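Local structure of SAM-dependent methyltransferase (Thiobacillus denitrificans, 5EPE) at residues G133-M138 with V242-A247; T202-L207 with A221-E226; L32-G37 with H58-T63; G139-R144 with L238-F243. The protein binds S-adenosyl-L-homocysteine and is probably an S-adenosylmethionine-dependent methyltransferase, whose substrate is not established. One frame throughout, in Å; residues are numbered along the deposited sequence.

Contacts 1 and 4 are two ends of one strand pair. Both join strand 134-143 to strand 238-247, share Val242 and Phe243, and have centres about 15 Å apart. Contact 3 comes first along the chain. It lies where two loops lead into strands 39-43 and 61-66 of the same sheet, and it touches contact 1 through Leu32, which packs on Leu137 and Ala244. Contact 2 joins helices 189-209 and 216-237, which come between those two paired strands along the chain. Its centre is about 37 Å from that of contact 1. Contacts 1 and 4 lie within the sheet, contact 3 where two of its strands begin, and contact 2 in a helical part outside it.

Contact 1. Residues G133-M138 with V242-A247; sequences GGIILM and VFALMA
Ile135 and Met246 meet obliquely near one end of this strand pair. Ile135 CG1 lies 3.9 Å from Met246 CG. The selenomethionine chain then bends at chi3 (58°), which brings its CE to Gly133 O. With chi1 at -70°, CG2 of Ile135 lies anti to the backbone N and reaches Ala244 CB at 3.8 Å. Leu137 CD2 approaches the same methyl, also at 3.8 Å, so Ala244 is held between two branched side chains. Cut back to an alanine, Ile135 would lose CG1 and CG2, which is likely to leave a gap beside Ala244 CB and Met246 CG. Leu32 packs against Leu137 and Ala244. On the other face, Leu245 CD1 comes to selenomethionine Met138 CG at 4.0 Å. Helix 119-127 covers this face. The Phe243 ring turns its edge to Met138 O, which lies in the ring plane 3.6 Å from CD1. The backbones are tied by four hydrogen bonds, two in each of the pairs Ile136-Leu245 and Met138-Phe243. The Ile136 N to Leu245 O bond is nearly straight, 173° at the hydrogen. This is the antiparallel pairing of strand 238-247 with strand 134-143, as in the Rossmann-like fold of class I methyltransferases.

Contact 2. Residues T202-L207 with A221-E226; sequences TMRRWL and AQLSSE
This is an apolar contact between two neighbouring helices, 189-209 and 216-237, which form a helical hairpin away from the annotated ligand site. Their local axes approach to 10.1 Å and run roughly antiparallel, at 148°. Leu223 is the central side chain and points at the other helix. Its CD2 rests against the aliphatic base of Arg204, 3.8 Å from CB and 3.9 Å from CD. The same methyl reaches Leu207 CD2 at 4.1 Å. Its other methyl, CD1, faces selenomethionine Met203 CE at 4.4 Å, a looser approach. With CG anti to the backbone N (chi1 -173°), Leu223 extends between Arg204 and Met203. Met203 runs straight to its selenium and bends there. It crosses Gln222 at about a right angle, with SE 4.2 Å from Gln222 CB. Val219 of the second helix and Thr10 of helix 5-11 also pack on Met203. The chain of Arg204 bends at chi2 (57°) and carries its charged end away from Leu223. Arg204 NE makes a salt bridge to Asp208 of its own helix, and NH1 makes one to Asp180 of a neighbouring subunit. No hydrogen bond links the two segments. Cohesion between them therefore rests on apolar packing, while the guanidinium of Arg204 is shared between its own helix and the subunit interface.

Contact 3. Residues L32-G37 with H58-T63; sequences LRLEAG and HGIVGT
Leu34 packs against the side chains of His58 and Ile60 in this surface contact. Leu34 and His58 cross at about a right angle, with Leu34 CB 3.9 Å from His58 CB. Leu34 CD1 reaches His58 CD2 at 4.1 Å. Leu34 CB also meets Ile60 CG2 at 3.9 Å. In Ile60, chi1 of 66° puts CG1 between the backbone N and carbonyl carbon, and this turns CG2 toward Leu34. Trp54 of helix 49-58 packs on both Leu34 and Ile60. If His58 were an alanine, CB would remain, but without the imidazole Leu34 CD1 is likely to lose its cover from this side.

One direct hydrogen bond joins the backbones. Gly37 N donates to Gly59 O at 2.9 Å, and the bond is almost straight, 174° at the hydrogen. The donor sits well above the carbonyl plane, 51° out of it. Ala36 CA adds a CA-H...O contact to His58 O at 3.2 Å.

A water makes the second polar link. It donates to Leu34 O and to His58 O, at 2.8 Å each, and so bridges two carbonyls.

Gly37 and Gly59 both have positive phi. At Gly37 a CB would jam against the preceding carbonyl O. At Gly59 it would press on Ala36 CB.

Segment 32-37 leads into strand 39-43, and segment 58-63 runs into the start of strand 61-66. Backbone pairing follows, where Val61 bonds to Ala38 and Val40. The chemistry implies a junction that combines side-chain packing round Leu34 with one direct backbone bond and one water bridge.

Contact 4. Residues G139-R144 with L238-F243; sequences GEPFWR and LGWGVF
Gly139 lies against Trp240 in the antiparallel pairing of strands 134-143 and 238-247, within the Rossmann-like methyltransferase sheet. Trp240 CZ2 is 3.8 Å from Gly139 CA. A CB at Gly139 would clash with that ring. The indole continues over the backbone of Glu140, whose N lies above one ring face, off toward the rim. With CG anti to the backbone N (chi1 -164°), Trp240 lays its ring across the Glu140 strand. The other surroundings of Trp240 include Phe20 and Asn18, the latter a residue that binds S-adenosyl-L-homocysteine. Glu140 and Gly241 exchange two backbone hydrogen bonds, while the Glu140 carboxylate bonds to Ser113 through OE1. Glu140 O also lies at the edge of the Phe243 ring, in its plane. Pro141 follows, with its CD 4.0 Å from Trp240 CD1 and its CB near Leu238 CD1. Phe142 also makes two backbone bonds, both with Gly239. For the Phe142 N to Gly239 O bond, the donor sits 58° out of the carbonyl plane. The Phe142 ring folds back over glycine: Gly239 CA makes a CH-pi contact 3.9 Å from the Phe142 ring centroid, 13° off the normal. Phe142 CE2 meets the edge of the Phe243 ring, 4.0 Å from Phe243 CZ. Trp143 CZ3 touches Leu238 CD1 at 3.9 Å. Trp143 NE1 bonds to Ile161 O. Arg144 closes the segment, with its CB 3.7 Å from Gly239 N.

Contact 1. Residues G133-M138 with V242-A247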
# COMPACT_ATOMS: atom_id res chain seq x y z
N GLY A 133 -18.76 46.73 -2.56
CA GLY A 133 -19.12 46.06 -1.30
C GLY A 133 -20.15 44.93 -1.43
O GLY A 133 -20.55 44.33 -0.43
N GLY A 134 -20.58 44.64 -2.65
CA GLY A 134 -21.50 43.55 -2.93
C GLY A 134 -20.79 42.21 -3.00
O GLY A 134 -19.55 42.11 -2.86
N ILE A 135 -21.61 41.18 -3.20
CA ILE A 135 -21.13 39.79 -3.21
C ILE A 135 -21.39 39.15 -4.56
O ILE A 135 -22.49 39.31 -5.13
CB ILE A 135 -21.84 38.99 -2.11
CG1 ILE A 135 -21.33 39.47 -0.74
CG2 ILE A 135 -21.62 37.49 -2.25
CD1 ILE A 135 -22.14 38.98 0.45
N ILE A 136 -20.42 38.39 -5.06
CA ILE A 136 -20.59 37.56 -6.26
C ILE A 136 -20.78 36.10 -5.77
O ILE A 136 -20.03 35.64 -4.89
CB ILE A 136 -19.37 37.67 -7.20
CG1 ILE A 136 -19.30 39.10 -7.75
CG2 ILE A 136 -19.39 36.59 -8.28
CD1 ILE A 136 -18.02 39.50 -8.49
N LEU A 137 -21.77 35.43 -6.35
CA LEU A 137 -22.09 34.01 -6.06
C LEU A 137 -21.82 33.15 -7.26
O LEU A 137 -22.33 33.43 -8.34
CB LEU A 137 -23.55 33.80 -5.72
CG LEU A 137 -24.16 34.40 -4.51
CD1 LEU A 137 -25.57 33.82 -4.33
CD2 LEU A 137 -23.33 34.06 -3.28
N MSE A 138 -21.00 32.13 -7.05
CA MSE A 138 -20.67 31.14 -8.10
C MSE A 138 -21.01 29.76 -7.59
O MSE A 138 -20.53 29.35 -6.54
CB MSE A 138 -19.17 31.20 -8.41
CG MSE A 138 -18.71 32.56 -9.00
SE MSE A 138 -19.59 32.94 -10.75
CE MSE A 138 -18.72 31.54 -11.76
N VAL A 242 -21.99 26.47 -3.64
CA VAL A 242 -22.07 27.90 -3.92
C VAL A 242 -21.09 28.67 -3.03
O VAL A 242 -21.10 28.54 -1.81
CB VAL A 242 -23.48 28.46 -3.80
CG1 VAL A 242 -23.51 29.90 -4.21
CG2 VAL A 242 -24.45 27.67 -4.64
N PHE A 243 -20.24 29.43 -3.70
CA PHE A 243 -19.16 30.20 -3.12
C PHE A 243 -19.46 31.69 -3.26
O PHE A 243 -19.77 32.17 -4.36
CB PHE A 243 -17.87 29.82 -3.82
CG PHE A 243 -17.57 28.35 -3.74
CD1 PHE A 243 -18.06 27.49 -4.69
CD2 PHE A 243 -16.79 27.84 -2.70
CE1 PHE A 243 -17.80 26.12 -4.59
CE2 PHE A 243 -16.45 26.50 -2.66
CZ PHE A 243 -17.00 25.64 -3.58
N ALA A 244 -19.37 32.40 -2.15
CA ALA A 244 -19.60 33.83 -2.09
C ALA A 244 -18.28 34.55 -2.07
O ALA A 244 -17.40 34.23 -1.27
CB ALA A 244 -20.42 34.18 -0.81
N LEU A 245 -18.14 35.51 -2.97
CA LEU A 245 -16.85 36.17 -3.29
C LEU A 245 -16.98 37.68 -3.12
O LEU A 245 -18.00 38.29 -3.51
CB LEU A 245 -16.44 35.89 -4.72
CG LEU A 245 -16.49 34.41 -5.16
CD1 LEU A 245 -16.06 34.33 -6.60
CD2 LEU A 245 -15.54 33.58 -4.31
N MSE A 246 -15.94 38.29 -2.56
CA MSE A 246 -15.77 39.75 -2.61
C MSE A 246 -14.37 40.10 -3.03
O MSE A 246 -13.39 39.61 -2.44
CB MSE A 246 -16.05 40.36 -1.24
CG MSE A 246 -17.45 40.11 -0.75
SE MSE A 246 -17.81 40.83 1.08
CE MSE A 246 -17.34 42.67 0.62
N ALA A 247 -14.26 40.98 -4.02
CA ALA A 247 -12.96 41.38 -4.57
C ALA A 247 -12.12 42.02 -3.48
O ALA A 247 -12.64 42.81 -2.72
CB ALA A 247 -13.14 42.37 -5.70

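Contact 2. Residues T202-L207 with A221-E226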
# COMPACT_ATOMS: atom_id res chain seq x y z
N THR A 202 -39.07 11.37 -13.27
CA THR A 202 -39.51 12.20 -14.35
C THR A 202 -39.38 11.47 -15.72
O THR A 202 -40.30 11.48 -16.53
CB THR A 202 -38.78 13.55 -14.37
OG1 THR A 202 -39.03 14.21 -13.11
CG2 THR A 202 -39.30 14.48 -15.56
N MSE A 203 -38.21 10.92 -15.97
CA MSE A 203 -37.95 10.19 -17.19
C MSE A 203 -38.84 9.01 -17.39
O MSE A 203 -39.32 8.78 -18.50
CB MSE A 203 -36.50 9.74 -17.28
CG MSE A 203 -35.56 10.86 -17.66
SE MSE A 203 -33.69 10.06 -17.77
CE MSE A 203 -33.42 10.11 -15.94
N ARG A 204 -39.08 8.24 -16.34
CA ARG A 204 -39.93 7.06 -16.48
C ARG A 204 -41.37 7.42 -16.80
O ARG A 204 -41.99 6.77 -17.69
CB ARG A 204 -39.92 6.20 -15.20
CG ARG A 204 -40.82 4.95 -15.26
CD ARG A 204 -40.47 4.04 -16.45
NE ARG A 204 -41.50 3.05 -16.62
CZ ARG A 204 -41.53 1.83 -16.08
NH1 ARG A 204 -40.53 1.32 -15.36
NH2 ARG A 204 -42.58 1.09 -16.31
N ARG A 205 -41.91 8.40 -16.08
CA ARG A 205 -43.26 8.88 -16.36
C ARG A 205 -43.38 9.48 -17.75
O ARG A 205 -44.38 9.31 -18.43
CB ARG A 205 -43.68 9.89 -15.30
CG ARG A 205 -44.00 9.21 -13.98
CD ARG A 205 -44.32 10.20 -12.89
NE ARG A 205 -44.75 9.46 -11.72
CZ ARG A 205 -45.19 10.01 -10.60
NH1 ARG A 205 -45.25 11.31 -10.50
NH2 ARG A 205 -45.56 9.24 -9.57
N TRP A 206 -42.35 10.18 -18.19
CA TRP A 206 -42.33 10.67 -19.59
C TRP A 206 -42.34 9.53 -20.61
O TRP A 206 -43.11 9.53 -21.58
CB TRP A 206 -41.11 11.58 -19.82
CG TRP A 206 -41.11 12.18 -21.17
CD1 TRP A 206 -41.71 13.34 -21.56
CD2 TRP A 206 -40.48 11.62 -22.32
NE1 TRP A 206 -41.47 13.55 -22.91
CE2 TRP A 206 -40.73 12.50 -23.40
CE3 TRP A 206 -39.73 10.46 -22.55
CZ2 TRP A 206 -40.22 12.26 -24.68
CZ3 TRP A 206 -39.22 10.22 -23.85
CH2 TRP A 206 -39.47 11.12 -24.88
N LEU A 207 -41.53 8.53 -20.36
CA LEU A 207 -41.39 7.37 -21.24
C LEU A 207 -42.68 6.56 -21.38
O LEU A 207 -43.10 6.20 -22.51
CB LEU A 207 -40.27 6.53 -20.67
CG LEU A 207 -39.48 5.63 -21.56
CD1 LEU A 207 -38.94 6.27 -22.84
CD2 LEU A 207 -38.30 5.19 -20.69
N ALA A 221 -32.46 4.29 -22.56
CA ALA A 221 -31.04 3.96 -22.27
C ALA A 221 -30.47 4.71 -21.05
O ALA A 221 -29.80 4.11 -20.21
CB ALA A 221 -30.17 4.22 -23.50
N GLN A 222 -30.76 6.01 -20.95
CA GLN A 222 -30.34 6.80 -19.79
C GLN A 222 -30.93 6.29 -18.45
O GLN A 222 -30.23 6.14 -17.43
CB GLN A 222 -30.67 8.27 -19.99
CG GLN A 222 -29.79 8.90 -21.04
CD GLN A 222 -29.87 10.41 -21.10
OE1 GLN A 222 -29.98 11.08 -20.07
NE2 GLN A 222 -29.75 10.95 -22.31
N LEU A 223 -32.21 5.96 -18.47
CA LEU A 223 -32.89 5.54 -17.26
C LEU A 223 -32.31 4.23 -16.72
O LEU A 223 -32.12 4.09 -15.52
CB LEU A 223 -34.38 5.36 -17.55
CG LEU A 223 -35.26 5.10 -16.36
CD1 LEU A 223 -35.11 6.14 -15.23
CD2 LEU A 223 -36.70 4.96 -16.87
N SER A 224 -32.06 3.30 -17.63
CA SER A 224 -31.42 2.05 -17.32
C SER A 224 -30.03 2.20 -16.69
O SER A 224 -29.72 1.55 -15.71
CB SER A 224 -31.20 1.24 -18.62
OG SER A 224 -32.44 0.81 -19.10
N SER A 225 -29.24 3.11 -17.23
CA SER A 225 -27.83 3.20 -16.83
C SER A 225 -27.55 4.21 -15.70
O SER A 225 -26.56 4.06 -14.97
CB SER A 225 -26.97 3.54 -18.05
OG SER A 225 -27.30 4.79 -18.56
N GLU A 226 -28.42 5.19 -15.53
CA GLU A 226 -28.08 6.29 -14.66
C GLU A 226 -27.84 5.98 -13.17
O GLU A 226 -26.94 6.59 -12.63
CB GLU A 226 -29.04 7.48 -14.82
CG GLU A 226 -28.62 8.40 -15.95
CD GLU A 226 -27.31 9.12 -15.64
OE1 GLU A 226 -27.16 9.74 -14.53
OE2 GLU A 226 -26.40 9.04 -16.50

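Contact 3. Residues L32-G37 with H58-T63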
# COMPACT_ATOMS: atom_id res chain seq x y z
N LEU A 32 -25.94 34.67 3.65
CA LEU A 32 -25.56 35.89 2.95
C LEU A 32 -26.06 37.12 3.71
O LEU A 32 -25.71 38.22 3.31
CB LEU A 32 -26.10 35.90 1.51
CG LEU A 32 -25.53 34.81 0.62
CD1 LEU A 32 -26.16 34.91 -0.74
CD2 LEU A 32 -24.05 34.94 0.46
N ARG A 33 -26.89 36.90 4.74
CA ARG A 33 -27.41 37.98 5.60
C ARG A 33 -28.12 39.00 4.74
O ARG A 33 -27.84 40.17 4.78
CB ARG A 33 -26.26 38.65 6.42
CG ARG A 33 -25.51 37.58 7.21
CD ARG A 33 -24.35 38.16 7.99
NE ARG A 33 -23.50 37.04 8.37
CZ ARG A 33 -22.28 37.14 8.89
NH1 ARG A 33 -21.61 35.99 9.12
NH2 ARG A 33 -21.76 38.35 9.23
N LEU A 34 -28.97 38.50 3.87
CA LEU A 34 -29.67 39.34 2.95
C LEU A 34 -30.64 40.22 3.72
O LEU A 34 -31.43 39.69 4.50
CB LEU A 34 -30.49 38.49 2.00
CG LEU A 34 -29.67 37.54 1.10
CD1 LEU A 34 -30.63 36.57 0.40
CD2 LEU A 34 -28.81 38.32 0.12
N GLU A 35 -30.64 41.51 3.38
CA GLU A 35 -31.54 42.48 3.95
C GLU A 35 -32.69 42.74 2.99
O GLU A 35 -32.56 42.59 1.79
CB GLU A 35 -30.75 43.75 4.28
CG GLU A 35 -29.71 43.40 5.33
CD GLU A 35 -28.69 44.48 5.64
OE1 GLU A 35 -29.10 45.61 6.02
OE2 GLU A 35 -27.46 44.15 5.57
N ALA A 36 -33.83 43.11 3.55
CA ALA A 36 -35.00 43.43 2.76
C ALA A 36 -34.58 44.58 1.84
O ALA A 36 -33.85 45.50 2.22
CB ALA A 36 -36.15 43.82 3.67
N GLY A 37 -35.01 44.50 0.59
CA GLY A 37 -34.67 45.52 -0.38
C GLY A 37 -33.38 45.26 -1.12
O GLY A 37 -33.13 45.92 -2.15
N HIS A 58 -36.60 36.83 2.73
CA HIS A 58 -35.70 37.92 3.10
C HIS A 58 -36.12 39.28 2.57
O HIS A 58 -35.49 40.26 2.93
CB HIS A 58 -34.28 37.63 2.65
CG HIS A 58 -33.72 36.41 3.29
ND1 HIS A 58 -33.30 36.40 4.60
CD2 HIS A 58 -33.61 35.14 2.85
CE1 HIS A 58 -32.94 35.18 4.93
NE2 HIS A 58 -33.11 34.39 3.89
N GLY A 59 -37.15 39.34 1.73
CA GLY A 59 -37.63 40.60 1.20
C GLY A 59 -36.71 41.18 0.12
O GLY A 59 -36.80 42.37 -0.18
N ILE A 60 -35.87 40.37 -0.51
CA ILE A 60 -35.04 40.87 -1.63
C ILE A 60 -35.86 41.15 -2.88
O ILE A 60 -37.03 40.72 -2.98
CB ILE A 60 -33.85 39.95 -1.97
CG1 ILE A 60 -34.29 38.58 -2.52
CG2 ILE A 60 -32.98 39.78 -0.73
CD1 ILE A 60 -34.58 38.54 -4.02
N VAL A 61 -35.25 41.90 -3.79
CA VAL A 61 -35.80 42.11 -5.13
C VAL A 61 -34.76 41.70 -6.13
O VAL A 61 -33.57 41.65 -5.82
CB VAL A 61 -36.24 43.56 -5.40
CG1 VAL A 61 -37.26 44.03 -4.35
CG2 VAL A 61 -35.07 44.55 -5.46
N GLY A 62 -35.19 41.35 -7.33
CA GLY A 62 -34.21 40.95 -8.33
C GLY A 62 -34.69 40.52 -9.68
O GLY A 62 -35.91 40.55 -9.96
N THR A 63 -33.73 40.12 -10.51
CA THR A 63 -33.97 39.72 -11.88
C THR A 63 -33.23 38.43 -12.20
O THR A 63 -32.05 38.33 -11.88
CB THR A 63 -33.46 40.81 -12.81
OG1 THR A 63 -34.14 42.01 -12.47
CG2 THR A 63 -33.78 40.47 -14.26
O HOH W 1 -34.00 40.31 5.26

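Contact 4. Residues G139-R144 with L238-F243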
# COMPACT_ATOMS: atom_id res chain seq x y z
N GLY A 139 -21.83 29.04 -8.34
CA GLY A 139 -22.24 27.68 -8.03
C GLY A 139 -21.43 26.79 -9.00
O GLY A 139 -21.56 26.90 -10.23
N GLU A 140 -20.57 25.92 -8.43
CA GLU A 140 -19.58 25.21 -9.25
C GLU A 140 -19.23 23.83 -8.67
O GLU A 140 -19.18 23.68 -7.44
CB GLU A 140 -18.28 26.03 -9.36
CG GLU A 140 -18.35 27.33 -10.17
CD GLU A 140 -18.55 27.04 -11.64
OE1 GLU A 140 -19.21 27.88 -12.31
OE2 GLU A 140 -18.02 26.01 -12.13
N PRO A 141 -18.91 22.87 -9.58
CA PRO A 141 -18.33 21.60 -9.17
C PRO A 141 -16.86 21.63 -8.82
O PRO A 141 -16.08 22.55 -9.19
CB PRO A 141 -18.62 20.66 -10.36
CG PRO A 141 -18.80 21.57 -11.54
CD PRO A 141 -19.03 22.97 -11.04
N PHE A 142 -16.48 20.64 -8.02
CA PHE A 142 -15.10 20.43 -7.61
C PHE A 142 -14.95 18.94 -7.28
O PHE A 142 -15.98 18.24 -7.22
CB PHE A 142 -14.72 21.39 -6.46
CG PHE A 142 -15.50 21.18 -5.22
CD1 PHE A 142 -15.12 20.28 -4.27
CD2 PHE A 142 -16.69 21.87 -5.02
CE1 PHE A 142 -15.87 20.04 -3.15
CE2 PHE A 142 -17.45 21.66 -3.86
CZ PHE A 142 -17.05 20.73 -2.93
N TRP A 143 -13.73 18.43 -7.08
CA TRP A 143 -13.57 17.03 -6.65
C TRP A 143 -13.77 16.89 -5.14
O TRP A 143 -13.09 17.49 -4.34
CB TRP A 143 -12.20 16.46 -7.05
CG TRP A 143 -11.98 16.36 -8.51
CD1 TRP A 143 -10.92 16.92 -9.24
CD2 TRP A 143 -12.80 15.69 -9.49
NE1 TRP A 143 -11.03 16.59 -10.58
CE2 TRP A 143 -12.17 15.85 -10.76
CE3 TRP A 143 -13.97 14.92 -9.42
CZ2 TRP A 143 -12.73 15.35 -11.95
CZ3 TRP A 143 -14.51 14.39 -10.63
CH2 TRP A 143 -13.90 14.64 -11.85
N ARG A 144 -14.79 16.12 -4.75
CA ARG A 144 -14.99 15.70 -3.37
C ARG A 144 -13.86 14.76 -2.97
O ARG A 144 -13.38 14.84 -1.87
CB ARG A 144 -16.35 14.97 -3.26
CG ARG A 144 -16.65 14.37 -1.92
CD ARG A 144 -18.04 13.75 -1.90
NE ARG A 144 -18.28 13.17 -0.59
CZ ARG A 144 -18.02 11.94 -0.20
NH1 ARG A 144 -17.43 11.02 -0.98
NH2 ARG A 144 -18.28 11.65 1.06
N LEU A 238 -17.82 13.57 -6.98
CA LEU A 238 -18.09 14.91 -7.44
C LEU A 238 -18.66 15.79 -6.33
O LEU A 238 -19.72 15.48 -5.77
CB LEU A 238 -18.98 14.95 -8.69
CG LEU A 238 -18.97 16.27 -9.53
CD1 LEU A 238 -17.59 16.70 -10.06
CD2 LEU A 238 -19.94 16.17 -10.75
N GLY A 239 -17.96 16.86 -6.03
CA GLY A 239 -18.47 17.88 -5.11
C GLY A 239 -19.17 19.01 -5.89
O GLY A 239 -18.95 19.18 -7.09
N TRP A 240 -19.93 19.81 -5.17
CA TRP A 240 -20.59 21.00 -5.73
C TRP A 240 -20.88 21.97 -4.58
O TRP A 240 -21.07 21.58 -3.40
CB TRP A 240 -21.86 20.62 -6.51
CG TRP A 240 -22.37 21.69 -7.39
CD1 TRP A 240 -22.08 21.89 -8.72
CD2 TRP A 240 -23.33 22.69 -7.04
NE1 TRP A 240 -22.72 23.00 -9.18
CE2 TRP A 240 -23.54 23.48 -8.18
CE3 TRP A 240 -24.04 22.99 -5.85
CZ2 TRP A 240 -24.45 24.57 -8.19
CZ3 TRP A 240 -24.90 24.07 -5.82
CH2 TRP A 240 -25.11 24.85 -6.98
N GLY A 241 -20.81 23.26 -4.90
CA GLY A 241 -21.25 24.26 -3.94
C GLY A 241 -21.41 25.61 -4.49
O GLY A 241 -21.08 25.88 -5.65
N VAL A 242 -21.99 26.47 -3.64
CA VAL A 242 -22.07 27.90 -3.92
C VAL A 242 -21.09 28.67 -3.03
O VAL A 242 -21.10 28.54 -1.81
CB VAL A 242 -23.48 28.46 -3.80
CG1 VAL A 242 -23.51 29.90 -4.21
CG2 VAL A 242 -24.45 27.67 -4.64
N PHE A 243 -20.24 29.43 -3.70
CA PHE A 243 -19.16 30.20 -3.12
C PHE A 243 -19.46 31.69 -3.26
O PHE A 243 -19.77 32.17 -4.36
CB PHE A 243 -17.87 29.82 -3.82
CG PHE A 243 -17.57 28.35 -3.74
CD1 PHE A 243 -18.06 27.49 -4.69
CD2 PHE A 243 -16.79 27.84 -2.70
CE1 PHE A 243 -17.80 26.12 -4.59
CE2 PHE A 243 -16.45 26.50 -2.66
CZ PHE A 243 -17.00 25.64 -3.58